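Long-range contacts in lipocalin allergen (Canis lupus familiaris, PDB 4ODD), which is a secreted dog allergen of the lipocalin family that probably binds small molecules in its beta-barrel: residues 34-39 against 52-57; 16-21 against 114-119; 65-70 against 79-84. All blocks are in the same frame, centred on the assembly; numbering follows the deposited sequence.

Interaction 1. Residues 34-39 against 52-57; sequences FRIYLR and FNFYVK
Tyr37 and Tyr55 form the hydrogen-bonded pair of this antiparallel hairpin: Tyr37 N reaches Tyr55 O at 2.7 Å, in the carbonyl plane, and Tyr55 N returns a bond of 2.6 Å to Tyr37 O. Two residues on, Arg39 N donates to Asn53 O (2.7 Å). Apolar packing fills the face bearing Ile36, Leu38, Phe54 and Val56. Phe54 CG sits between the backbone N and the carbonyl carbon (chi1 63°), which brings its ring against Ile36 at a slant, Ile36 CG2 lying 3.4 Å from Phe54 CD1. Leu38 CG approaches Phe54 CB at 4.1 Å. The other face, with Tyr37 and Tyr55, mixes aromatic rings with charged and polar ends. The Arg39 chain, bent at chi2, brings its guanidinium across Tyr55, with Tyr55 CD2 over one guanidinium face and the two planes 49° apart. Arg39 NH1 bonds Leu38 O at 3.1 Å and also forms a salt bridge with Asp152, while Tyr37 OH pairs with Thr151. The Lys57 chain, poorly ordered, appears to slant past the Tyr37 ring. The chemistry thus separates by face: a hydrophobic side consistent with the lining of a lipocalin calyx, and an outer side that receives the C-terminal segment through aromatic and charged groups.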
ATOM      1  N   PHE A  34       5.413  -5.901   4.868  1.00 38.22           N
ATOM      2  CA  PHE A  34       4.377  -4.971   4.463  1.00 43.25           C
ATOM      3  C   PHE A  34       4.375  -3.727   5.312  1.00 44.70           C
ATOM      4  O   PHE A  34       3.467  -2.898   5.214  1.00 39.69           O
ATOM      5  CB  PHE A  34       3.006  -5.654   4.374  1.00 44.52           C
ATOM      6  CG  PHE A  34       2.893  -6.575   3.190  1.00 48.69           C
ATOM      7  CD1 PHE A  34       2.515  -6.081   1.946  1.00 46.49           C
ATOM      8  CD2 PHE A  34       3.225  -7.922   3.301  1.00 44.29           C
ATOM      9  CE1 PHE A  34       2.430  -6.922   0.835  1.00 44.10           C
ATOM     10  CE2 PHE A  34       3.151  -8.764   2.208  1.00 42.52           C
ATOM     11  CZ  PHE A  34       2.751  -8.262   0.965  1.00 44.90           C
ATOM     12  N   ARG A  35       5.411  -3.597   6.134  1.00 36.39           N
ATOM     13  CA  ARG A  35       5.722  -2.315   6.747  1.00 40.29           C
ATOM     14  C   ARG A  35       6.377  -1.445   5.659  1.00 39.79           C
ATOM     15  O   ARG A  35       7.596  -1.262   5.619  1.00 44.99           O
ATOM     16  CB  ARG A  35       6.637  -2.500   7.966  1.00 43.14           C
ATOM     17  CG  ARG A  35       6.672  -1.308   8.919  1.00 43.60           C
ATOM     18  CD  ARG A  35       7.457  -1.628  10.174  1.00 54.37           C
ATOM     19  NE  ARG A  35       7.632  -0.465  11.041  1.00 56.00           N
ATOM     20  CZ  ARG A  35       6.826  -0.150  12.053  1.00 50.28           C
ATOM     21  NH1 ARG A  35       5.771  -0.906  12.331  1.00 41.41           N
ATOM     22  NH2 ARG A  35       7.070   0.932  12.787  1.00 55.45           N
ATOM     23  N   ILE A  36       5.535  -0.933   4.768  1.00 46.30           N
ATOM     24  CA  ILE A  36       5.964  -0.334   3.512  1.00 49.99           C
ATOM     25  C   ILE A  36       6.011   1.184   3.563  1.00 50.14           C
ATOM     26  O   ILE A  36       5.026   1.853   3.911  1.00 47.34           O
ATOM     27  CB  ILE A  36       4.996  -0.705   2.373  1.00 49.72           C
ATOM     28  CG1 ILE A  36       4.980  -2.207   2.155  1.00 51.90           C
ATOM     29  CG2 ILE A  36       5.396   0.003   1.088  1.00 51.36           C
ATOM     30  CD1 ILE A  36       6.335  -2.760   1.924  1.00 47.08           C
ATOM     31  N   TYR A  37       7.148   1.743   3.191  1.00 41.19           N
ATOM     32  CA  TYR A  37       7.234   3.190   3.092  1.00 41.07           C
ATOM     33  C   TYR A  37       7.251   3.561   1.635  1.00 37.33           C
ATOM     34  O   TYR A  37       8.246   3.367   0.933  1.00 39.60           O
ATOM     35  CB  TYR A  37       8.464   3.719   3.821  1.00 35.83           C
ATOM     36  CG  TYR A  37       8.378   3.479   5.310  1.00 47.31           C
ATOM     37  CD1 TYR A  37       7.652   4.346   6.133  1.00 44.25           C
ATOM     38  CD2 TYR A  37       9.007   2.382   5.900  1.00 42.39           C
ATOM     39  CE1 TYR A  37       7.570   4.138   7.509  1.00 44.08           C
ATOM     40  CE2 TYR A  37       8.931   2.174   7.264  1.00 41.90           C
ATOM     41  CZ  TYR A  37       8.209   3.047   8.061  1.00 48.93           C
ATOM     42  OH  TYR A  37       8.142   2.810   9.412  1.00 49.08           O
ATOM     43  N   LEU A  38       6.122   4.065   1.171  1.00 30.79           N
ATOM     44  CA  LEU A  38       6.016   4.463  -0.216  1.00 34.97           C
ATOM     45  C   LEU A  38       6.895   5.629  -0.565  1.00 39.26           C
ATOM     46  O   LEU A  38       7.136   6.522   0.258  1.00 37.29           O
ATOM     47  CB  LEU A  38       4.572   4.744  -0.591  1.00 29.43           C
ATOM     48  CG  LEU A  38       4.227   3.469  -1.365  1.00 45.92           C
ATOM     49  CD1 LEU A  38       2.951   2.818  -0.844  1.00 38.99           C
ATOM     50  CD2 LEU A  38       4.200   3.710  -2.881  1.00 36.01           C
ATOM     51  N   ARG A  39       7.396   5.592  -1.790  1.00 40.12           N
ATOM     52  CA  ARG A  39       8.079   6.745  -2.352  1.00 44.72           C
ATOM     53  C   ARG A  39       7.283   7.243  -3.540  1.00 46.71           C
ATOM     54  O   ARG A  39       7.027   8.442  -3.663  1.00 45.21           O
ATOM     55  CB  ARG A  39       9.512   6.407  -2.751  1.00 42.02           C
ATOM     56  CG  ARG A  39      10.443   6.228  -1.537  1.00 46.82           C
ATOM     57  CD  ARG A  39      10.545   7.518  -0.727  1.00 42.92           C
ATOM     58  NE  ARG A  39      11.410   7.386   0.433  1.00 49.70           N
ATOM     59  CZ  ARG A  39      10.971   7.205   1.673  1.00 47.41           C
ATOM     60  NH1 ARG A  39       9.673   7.128   1.917  1.00 47.52           N
ATOM     61  NH2 ARG A  39      11.831   7.094   2.672  1.00 47.69           N
ATOM     62  N   PHE A  52       5.604   0.154  -8.281  1.00 40.96           N
ATOM     63  CA  PHE A  52       5.568   0.679  -6.918  1.00 34.69           C
ATOM     64  C   PHE A  52       6.980   0.824  -6.400  1.00 35.73           C
ATOM     65  O   PHE A  52       7.757  -0.139  -6.397  1.00 34.75           O
ATOM     66  CB  PHE A  52       4.777  -0.241  -5.984  1.00 27.89           C
ATOM     67  CG  PHE A  52       3.362  -0.445  -6.413  1.00 33.41           C
ATOM     68  CD1 PHE A  52       2.348   0.320  -5.878  1.00 31.35           C
ATOM     69  CD2 PHE A  52       3.047  -1.386  -7.392  1.00 33.92           C
ATOM     70  CE1 PHE A  52       1.042   0.131  -6.299  1.00 27.21           C
ATOM     71  CE2 PHE A  52       1.743  -1.573  -7.813  1.00 32.80           C
ATOM     72  CZ  PHE A  52       0.745  -0.817  -7.264  1.00 30.74           C
ATOM     73  N   ASN A  53       7.314   2.033  -5.975  1.00 37.99           N
ATOM     74  CA  ASN A  53       8.623   2.295  -5.424  1.00 38.63           C
ATOM     75  C   ASN A  53       8.488   2.621  -3.937  1.00 41.17           C
ATOM     76  O   ASN A  53       7.704   3.506  -3.549  1.00 44.49           O
ATOM     77  CB  ASN A  53       9.283   3.426  -6.195  1.00 37.18           C
ATOM     78  CG  ASN A  53      10.621   3.809  -5.621  1.00 51.20           C
ATOM     79  OD1 ASN A  53      10.782   4.897  -5.037  1.00 48.46           O
ATOM     80  ND2 ASN A  53      11.598   2.912  -5.768  1.00 45.21           N
ATOM     81  N   PHE A  54       9.232   1.897  -3.101  1.00 38.40           N
ATOM     82  CA  PHE A  54       9.060   2.030  -1.660  1.00 38.87           C
ATOM     83  C   PHE A  54      10.210   1.427  -0.882  1.00 37.76           C
ATOM     84  O   PHE A  54      11.011   0.676  -1.425  1.00 36.97           O
ATOM     85  CB  PHE A  54       7.762   1.361  -1.233  1.00 31.99           C
ATOM     86  CG  PHE A  54       7.737  -0.120  -1.493  1.00 39.21           C
ATOM     87  CD1 PHE A  54       8.216  -1.020  -0.545  1.00 40.34           C
ATOM     88  CD2 PHE A  54       7.214  -0.619  -2.678  1.00 35.28           C
ATOM     89  CE1 PHE A  54       8.174  -2.397  -0.786  1.00 44.23           C
ATOM     90  CE2 PHE A  54       7.180  -1.980  -2.929  1.00 41.15           C
ATOM     91  CZ  PHE A  54       7.651  -2.870  -1.992  1.00 39.66           C
ATOM     92  N   TYR A  55      10.279   1.753   0.404  1.00 38.47           N
ATOM     93  CA  TYR A  55      11.289   1.165   1.288  1.00 46.27           C
ATOM     94  C   TYR A  55      10.652   0.237   2.322  1.00 41.16           C
ATOM     95  O   TYR A  55       9.533   0.467   2.784  1.00 45.63           O
ATOM     96  CB  TYR A  55      12.094   2.256   2.009  1.00 46.32           C
ATOM     97  CG  TYR A  55      13.131   2.960   1.154  1.00 52.71           C
ATOM     98  CD1 TYR A  55      14.436   2.483   1.070  1.00 58.36           C
ATOM     99  CD2 TYR A  55      12.812   4.113   0.450  1.00 53.99           C
ATOM    100  CE1 TYR A  55      15.394   3.125   0.297  1.00 55.60           C
ATOM    101  CE2 TYR A  55      13.763   4.768  -0.330  1.00 52.60           C
ATOM    102  CZ  TYR A  55      15.051   4.265  -0.404  1.00 60.18           C
ATOM    103  OH  TYR A  55      15.995   4.907  -1.179  1.00 59.33           O
ATOM    104  N   VAL A  56      11.362  -0.831   2.650  1.00 45.09           N
ATOM    105  CA  VAL A  56      11.060  -1.633   3.829  1.00 53.85           C
ATOM    106  C   VAL A  56      12.300  -1.655   4.697  1.00 51.27           C
ATOM    107  O   VAL A  56      13.425  -1.630   4.185  1.00 60.20           O
ATOM    108  CB  VAL A  56      10.717  -3.102   3.479  1.00 54.57           C
ATOM    109  CG1 VAL A  56       9.296  -3.220   3.011  1.00 50.70           C
ATOM    110  CG2 VAL A  56      11.686  -3.636   2.424  1.00 59.00           C
ATOM    111  N   LYS A  57      12.099  -1.692   6.011  1.00 64.71           N
ATOM    112  CA  LYS A  57      13.218  -1.876   6.927  1.00 69.64           C
ATOM    113  C   LYS A  57      13.507  -3.382   6.998  1.00 70.95           C
ATOM    114  O   LYS A  57      12.658  -4.163   7.415  1.00 68.07           O
ATOM    115  CB  LYS A  57      12.925  -1.279   8.321  1.00 64.85           C
ATOM    116  CG  LYS A  57      12.797   0.270   8.405  1.00 65.56           C
ATOM    117  CD  LYS A  57      12.461   0.723   9.859  1.00 99.63           C
ATOM    118  CE  LYS A  57      11.803   2.114   9.966  1.00 92.63           C
ATOM    119  NZ  LYS A  57      11.124   2.344  11.302  1.00 77.26           N
TER

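Interaction 2. Residues 16-21 against 114-119; sequences KTLYVS and ALLMGR
Tyr19 and Leu116 share one face of the sheet, Leu116 running alongside the tyrosine with its CD2 meeting the phenol ring at a slant, 4.0 Å from Tyr19 CD2. The ring also meets Tyr147, their planes at about 55°, and touches Ile128 of helix 125-137. Near it the two antiparallel strands carry a classic beta bulge: Leu116 O accepts from Leu18 N at 2.8 Å and from Tyr19 N at 3.2 Å, both donors in the carbonyl plane, the second on a lone pair. The bulge leaves Leu18 pointing toward the partner strand, where its CD2 lies 3.7 Å from Gly118 CA. Reciprocal bonds of Lys16 with Gly118 and of Ser21 with Ala114 hold the pairing on either side of the bulge. Opposite the Tyr19 face, Val20 CG1, anti to its carbonyl carbon (chi1 -65°), packs against Leu115 CD2 at 3.4 Å. Back on the Tyr19 face, Ser21 OG contacts Ala114 CB at 3.3 Å and bonds Ser135 of helix 125-137. Beyond the pairing, Arg119 makes a cation-pi contact with Trp15, as in the lipocalin signature in which an arginine packs on the tryptophan of the Gly-X-Trp motif. Backbone bonds thus close the barrel, while apolar side chains serve both its interior and the helix outside.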
ATOM      1  N   LYS A  16       3.485   8.917   0.155  1.00 39.10           N
ATOM      2  CA  LYS A  16       4.077   8.636   1.442  1.00 44.53           C
ATOM      3  C   LYS A  16       3.085   7.747   2.195  1.00 47.70           C
ATOM      4  O   LYS A  16       1.864   7.957   2.103  1.00 46.39           O
ATOM      5  CB  LYS A  16       4.334   9.944   2.198  1.00 46.86           C
ATOM      6  CG  LYS A  16       4.615   9.751   3.684  1.00 56.62           C
ATOM      7  CD  LYS A  16       4.822  11.084   4.417  1.00 76.77           C
ATOM      8  CE  LYS A  16       5.208  10.863   5.895  1.00 73.20           C
ATOM      9  NZ  LYS A  16       6.407   9.970   6.039  1.00 74.25           N
ATOM     10  N   THR A  17       3.589   6.750   2.923  1.00 33.48           N
ATOM     11  CA  THR A  17       2.681   5.899   3.682  1.00 33.20           C
ATOM     12  C   THR A  17       2.270   6.592   4.976  1.00 37.90           C
ATOM     13  O   THR A  17       3.120   7.045   5.731  1.00 44.21           O
ATOM     14  CB  THR A  17       3.297   4.539   4.047  1.00 33.52           C
ATOM     15  OG1 THR A  17       3.885   3.941   2.887  1.00 38.58           O
ATOM     16  CG2 THR A  17       2.217   3.624   4.613  1.00 25.33           C
ATOM     17  N   LEU A  18       0.969   6.662   5.228  1.00 38.72           N
ATOM     18  CA  LEU A  18       0.457   7.195   6.487  1.00 30.30           C
ATOM     19  C   LEU A  18       0.025   6.071   7.433  1.00 40.44           C
ATOM     20  O   LEU A  18       0.533   5.950   8.559  1.00 43.46           O
ATOM     21  CB  LEU A  18      -0.706   8.143   6.224  1.00 33.89           C
ATOM     22  CG  LEU A  18      -0.315   9.571   5.833  1.00 42.10           C
ATOM     23  CD1 LEU A  18       1.036   9.608   5.143  1.00 43.81           C
ATOM     24  CD2 LEU A  18      -1.381  10.228   4.984  1.00 32.77           C
ATOM     25  N   TYR A  19      -0.902   5.236   6.979  1.00 47.25           N
ATOM     26  CA  TYR A  19      -1.368   4.127   7.807  1.00 48.96           C
ATOM     27  C   TYR A  19      -1.347   2.823   7.047  1.00 51.32           C
ATOM     28  O   TYR A  19      -1.527   2.798   5.834  1.00 50.89           O
ATOM     29  CB  TYR A  19      -2.792   4.373   8.299  1.00 47.74           C
ATOM     30  CG  TYR A  19      -2.968   5.552   9.228  1.00 51.87           C
ATOM     31  CD1 TYR A  19      -3.042   5.368  10.607  1.00 66.52           C
ATOM     32  CD2 TYR A  19      -3.087   6.841   8.735  1.00 54.25           C
ATOM     33  CE1 TYR A  19      -3.219   6.441  11.467  1.00 64.48           C
ATOM     34  CE2 TYR A  19      -3.263   7.917   9.589  1.00 55.69           C
ATOM     35  CZ  TYR A  19      -3.325   7.711  10.950  1.00 65.23           C
ATOM     36  OH  TYR A  19      -3.496   8.781  11.791  1.00 69.67           O
ATOM     37  N   VAL A  20      -1.125   1.741   7.779  1.00 39.42           N
ATOM     38  CA  VAL A  20      -1.309   0.394   7.265  1.00 42.70           C
ATOM     39  C   VAL A  20      -2.029  -0.435   8.316  1.00 41.14           C
ATOM     40  O   VAL A  20      -1.869  -0.215   9.518  1.00 42.92           O
ATOM     41  CB  VAL A  20       0.032  -0.308   6.949  1.00 37.79           C
ATOM     42  CG1 VAL A  20       0.744   0.383   5.828  1.00 42.72           C
ATOM     43  CG2 VAL A  20       0.898  -0.353   8.186  1.00 31.41           C
ATOM     44  N   SER A  21      -2.819  -1.395   7.856  1.00 47.10           N
ATOM     45  CA  SER A  21      -3.427  -2.365   8.751  1.00 50.34           C
ATOM     46  C   SER A  21      -3.342  -3.719   8.093  1.00 49.77           C
ATOM     47  O   SER A  21      -3.107  -3.816   6.892  1.00 54.40           O
ATOM     48  CB  SER A  21      -4.887  -2.001   9.081  1.00 52.47           C
ATOM     49  OG  SER A  21      -5.743  -2.098   7.947  1.00 56.58           O
ATOM     50  N   ALA A 114      -4.278  -3.107   4.299  1.00 38.45           N
ATOM     51  CA  ALA A 114      -4.908  -1.852   3.896  1.00 44.21           C
ATOM     52  C   ALA A 114      -3.918  -0.667   4.052  1.00 44.37           C
ATOM     53  O   ALA A 114      -3.157  -0.605   5.021  1.00 41.86           O
ATOM     54  CB  ALA A 114      -6.214  -1.622   4.673  1.00 33.06           C
ATOM     55  N   LEU A 115      -3.905   0.248   3.088  1.00 40.94           N
ATOM     56  CA  LEU A 115      -2.990   1.376   3.159  1.00 39.84           C
ATOM     57  C   LEU A 115      -3.626   2.720   2.879  1.00 39.89           C
ATOM     58  O   LEU A 115      -4.387   2.882   1.907  1.00 37.77           O
ATOM     59  CB  LEU A 115      -1.839   1.220   2.185  1.00 36.90           C
ATOM     60  CG  LEU A 115      -0.974  -0.013   2.263  1.00 44.86           C
ATOM     61  CD1 LEU A 115      -1.172  -0.796   0.999  1.00 49.79           C
ATOM     62  CD2 LEU A 115       0.465   0.433   2.403  1.00 43.03           C
ATOM     63  N   LEU A 116      -3.280   3.686   3.731  1.00 36.59           N
ATOM     64  CA  LEU A 116      -3.594   5.079   3.486  1.00 36.75           C
ATOM     65  C   LEU A 116      -2.294   5.747   3.119  1.00 39.21           C
ATOM     66  O   LEU A 116      -1.330   5.716   3.878  1.00 37.48           O
ATOM     67  CB  LEU A 116      -4.203   5.735   4.717  1.00 46.06           C
ATOM     68  CG  LEU A 116      -4.609   7.198   4.505  1.00 46.66           C
ATOM     69  CD1 LEU A 116      -5.330   7.368   3.180  1.00 43.17           C
ATOM     70  CD2 LEU A 116      -5.466   7.699   5.671  1.00 40.71           C
ATOM     71  N   MET A 117      -2.249   6.305   1.922  1.00 43.69           N
ATOM     72  CA  MET A 117      -1.036   6.936   1.449  1.00 44.14           C
ATOM     73  C   MET A 117      -1.345   8.392   1.191  1.00 45.56           C
ATOM     74  O   MET A 117      -2.429   8.730   0.702  1.00 42.26           O
ATOM     75  CB  MET A 117      -0.534   6.273   0.171  1.00 44.10           C
ATOM     76  CG  MET A 117       0.042   4.884   0.377  1.00 44.49           C
ATOM     77  SD  MET A 117      -0.166   3.929  -1.138  1.00 44.72           S
ATOM     78  CE  MET A 117      -1.956   3.862  -1.202  1.00 43.00           C
ATOM     79  N   GLY A 118      -0.392   9.257   1.524  1.00 41.89           N
ATOM     80  CA  GLY A 118      -0.611  10.684   1.379  1.00 46.87           C
ATOM     81  C   GLY A 118       0.285  11.309   0.341  1.00 50.26           C
ATOM     82  O   GLY A 118       1.366  10.810   0.056  1.00 44.47           O
ATOM     83  N   ARG A 119      -0.202  12.401  -0.236  1.00 85.27           N
ATOM     84  CA  ARG A 119       0.580  13.272  -1.092  1.00 82.30           C
ATOM     85  C   ARG A 119       0.967  14.475  -0.241  1.00 99.04           C
ATOM     86  O   ARG A 119       0.237  15.455  -0.198  1.00108.81           O
ATOM     87  CB  ARG A 119      -0.294  13.744  -2.254  1.00 77.33           C
ATOM     88  CG  ARG A 119       0.459  14.136  -3.516  1.00 67.79           C
ATOM     89  CD  ARG A 119       0.799  12.919  -4.359  1.00 61.59           C
ATOM     90  NE  ARG A 119      -0.112  12.746  -5.486  1.00 59.27           N
ATOM     91  CZ  ARG A 119       0.140  11.972  -6.543  1.00 64.00           C
ATOM     92  NH1 ARG A 119       1.284  11.294  -6.616  1.00 58.43           N
ATOM     93  NH2 ARG A 119      -0.747  11.876  -7.534  1.00 62.60           N
TER

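Interaction 3. Residues 65-70 against 79-84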
ATOM      1  N   ASN A  65      12.714  -0.732  -2.939  1.00 43.45           N
ATOM      2  CA  ASN A  65      12.039  -1.687  -3.814  1.00 38.79           C
ATOM      3  C   ASN A  65      11.412  -0.989  -4.995  1.00 43.05           C
ATOM      4  O   ASN A  65      10.954   0.154  -4.887  1.00 42.54           O
ATOM      5  CB  ASN A  65      10.949  -2.473  -3.071  1.00 42.06           C
ATOM      6  CG  ASN A  65      11.513  -3.390  -1.979  1.00 46.58           C
ATOM      7  OD1 ASN A  65      11.737  -2.963  -0.852  1.00 48.81           O
ATOM      8  ND2 ASN A  65      11.717  -4.662  -2.312  1.00 47.05           N
ATOM      9  N   SER A  66      11.404  -1.690  -6.122  1.00 42.35           N
ATOM     10  CA  SER A  66      10.692  -1.238  -7.313  1.00 50.75           C
ATOM     11  C   SER A  66       9.962  -2.429  -7.929  1.00 53.94           C
ATOM     12  O   SER A  66      10.543  -3.231  -8.667  1.00 53.20           O
ATOM     13  CB  SER A  66      11.641  -0.570  -8.326  1.00 43.83           C
ATOM     14  OG  SER A  66      11.809   0.796  -8.007  1.00 57.35           O
ATOM     15  N   VAL A  67       8.683  -2.545  -7.605  1.00 47.62           N
ATOM     16  CA  VAL A  67       7.945  -3.742  -7.941  1.00 39.04           C
ATOM     17  C   VAL A  67       7.011  -3.524  -9.120  1.00 49.64           C
ATOM     18  O   VAL A  67       6.209  -2.584  -9.133  1.00 49.61           O
ATOM     19  CB  VAL A  67       7.166  -4.276  -6.732  1.00 48.35           C
ATOM     20  CG1 VAL A  67       6.255  -5.429  -7.151  1.00 39.92           C
ATOM     21  CG2 VAL A  67       8.139  -4.716  -5.632  1.00 47.91           C
ATOM     22  N   GLY A  68       7.133  -4.401 -10.117  1.00 50.47           N
ATOM     23  CA  GLY A  68       6.303  -4.349 -11.306  1.00 41.16           C
ATOM     24  C   GLY A  68       5.009  -5.112 -11.114  1.00 49.12           C
ATOM     25  O   GLY A  68       4.952  -6.124 -10.398  1.00 53.11           O
ATOM     26  N   ALA A  69       3.958  -4.625 -11.757  1.00 39.47           N
ATOM     27  CA  ALA A  69       2.646  -5.230 -11.621  1.00 36.54           C
ATOM     28  C   ALA A  69       1.913  -4.987 -12.898  1.00 44.13           C
ATOM     29  O   ALA A  69       2.228  -4.050 -13.623  1.00 50.40           O
ATOM     30  CB  ALA A  69       1.889  -4.607 -10.466  1.00 43.02           C
ATOM     31  N   SER A  70       0.928  -5.820 -13.190  1.00 41.13           N
ATOM     32  CA  SER A  70       0.130  -5.593 -14.390  1.00 43.34           C
ATOM     33  C   SER A  70      -1.266  -5.157 -13.991  1.00 41.17           C
ATOM     34  O   SER A  70      -1.788  -5.581 -12.962  1.00 44.93           O
ATOM     35  CB  SER A  70       0.093  -6.842 -15.273  1.00 42.81           C
ATOM     36  OG  SER A  70      -0.199  -7.979 -14.486  1.00 53.58           O
ATOM     37  N   GLY A  79       0.907  -8.476  -8.915  1.00 39.15           N
ATOM     38  CA  GLY A  79       2.348  -8.379  -8.970  1.00 38.84           C
ATOM     39  C   GLY A  79       3.025  -9.184  -7.886  1.00 50.53           C
ATOM     40  O   GLY A  79       2.429  -9.453  -6.830  1.00 46.23           O
ATOM     41  N   GLU A  80       4.275  -9.572  -8.141  1.00 54.32           N
ATOM     42  CA  GLU A  80       5.009 -10.394  -7.195  1.00 48.37           C
ATOM     43  C   GLU A  80       5.832  -9.537  -6.260  1.00 51.44           C
ATOM     44  O   GLU A  80       6.549  -8.638  -6.676  1.00 57.57           O
ATOM     45  CB  GLU A  80       5.890 -11.407  -7.922  1.00 48.22           C
ATOM     46  CG  GLU A  80       6.313 -12.597  -7.071  1.00 59.85           C
ATOM     47  CD  GLU A  80       5.183 -13.618  -6.853  1.00 73.80           C
ATOM     48  OE1 GLU A  80       5.304 -14.468  -5.924  1.00 66.38           O
ATOM     49  OE2 GLU A  80       4.179 -13.566  -7.614  1.00 61.59           O
ATOM     50  N   TYR A  81       5.696  -9.818  -4.977  1.00 58.76           N
ATOM     51  CA  TYR A  81       6.518  -9.218  -3.940  1.00 49.70           C
ATOM     52  C   TYR A  81       6.136  -9.979  -2.691  1.00 53.45           C
ATOM     53  O   TYR A  81       4.987  -9.912  -2.248  1.00 55.23           O
ATOM     54  CB  TYR A  81       6.225  -7.726  -3.759  1.00 47.53           C
ATOM     55  CG  TYR A  81       6.724  -7.193  -2.438  1.00 47.21           C
ATOM     56  CD1 TYR A  81       8.066  -6.851  -2.269  1.00 42.42           C
ATOM     57  CD2 TYR A  81       5.865  -7.055  -1.349  1.00 40.29           C
ATOM     58  CE1 TYR A  81       8.549  -6.368  -1.052  1.00 40.42           C
ATOM     59  CE2 TYR A  81       6.330  -6.586  -0.111  1.00 45.68           C
ATOM     60  CZ  TYR A  81       7.679  -6.236   0.040  1.00 56.74           C
ATOM     61  OH  TYR A  81       8.161  -5.771   1.273  1.00 43.07           O
ATOM     62  N   ASN A  82       7.082 -10.728  -2.141  1.00 57.91           N
ATOM     63  CA  ASN A  82       6.793 -11.561  -0.987  1.00 45.79           C
ATOM     64  C   ASN A  82       5.583 -12.439  -1.281  1.00 52.28           C
ATOM     65  O   ASN A  82       4.693 -12.573  -0.449  1.00 55.85           O
ATOM     66  CB  ASN A  82       6.497 -10.676   0.214  1.00 54.67           C
ATOM     67  CG  ASN A  82       7.262 -11.094   1.466  1.00 69.53           C
ATOM     68  OD1 ASN A  82       8.478 -10.918   1.546  1.00 58.73           O
ATOM     69  ND2 ASN A  82       6.544 -11.610   2.462  1.00 72.59           N
ATOM     70  N   GLY A  83       5.542 -13.026  -2.472  1.00 54.49           N
ATOM     71  CA  GLY A  83       4.415 -13.847  -2.871  1.00 42.50           C
ATOM     72  C   GLY A  83       3.567 -13.151  -3.908  1.00 50.78           C
ATOM     73  O   GLY A  83       4.002 -12.157  -4.496  1.00 58.12           O
ATOM     74  N   GLY A  84       2.360 -13.670  -4.130  1.00 43.14           N
ATOM     75  CA  GLY A  84       1.427 -13.097  -5.085  1.00 42.37           C
ATOM     76  C   GLY A  84       0.595 -12.018  -4.430  1.00 41.08           C
ATOM     77  O   GLY A  84       0.228 -12.118  -3.259  1.00 44.48           O
TER
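Val67 and Tyr81 make the apolar part of this contact, their side chains crossing at about a right angle. Val67 CG2 comes at a slant to the ring, 4.0 Å from Tyr81 CD1, and Val67 CG1, anti to the backbone N (chi1 173°), lies 3.3 Å from Glu80 O. The Asn65 side chain likewise crosses that of Tyr81 at about a right angle, and Asn82 CB covers one ring face near the rim. Close packing without a side chain on Gly79 follows: Gly79 CA lies 4.1 Å from Ala69 CB and 3.7 Å from Gly68 O. No hydrogen bond joins the two segments: the strands splay, the CA atoms of Val67 and Tyr81 being 6.9 Å apart. Several backbone groups of 79-84 find partners within or just beyond the turn. Tyr81 N donates to Gly83 O at 2.9 Å, and the Asn85 side chain bonds both Gly79 O and Tyr81 O. Farther off along the chain, Tyr81 OH reaches Pro33 O, and its ring meets Phe34 and Phe54 edge-to-face. The contact is therefore a loosely paired hairpin at the barrel surface, with strand 62-71 firmly bonded to strand 49-57 on its other side and the turn after strand 77-80 leading into strand 84-92.

From the N terminus, residues 16-21 come first and are paired with 114-119 only much later, so interaction 2 closes a loop of 92 intervening residues between the first long strand and strand 110-118. Inside that loop, interaction 1 closes the hairpin 36-44/49-57, and interaction 3 then joins strand 62-71 to strand 77-80 and the turn beyond it. These two follow in series and nothing crosses. Strand 13-22 neighbours strand 36-44, where Thr17 OG1 bonds Ile36 O and Leu38 N, linking interactions 2 and 1. Strands 49-57 and 62-71 are likewise paired, linking 1 and 3. Interactions 2 and 3 do not touch, their centres about 18 Å apart, yet all three belong to one curled sheet.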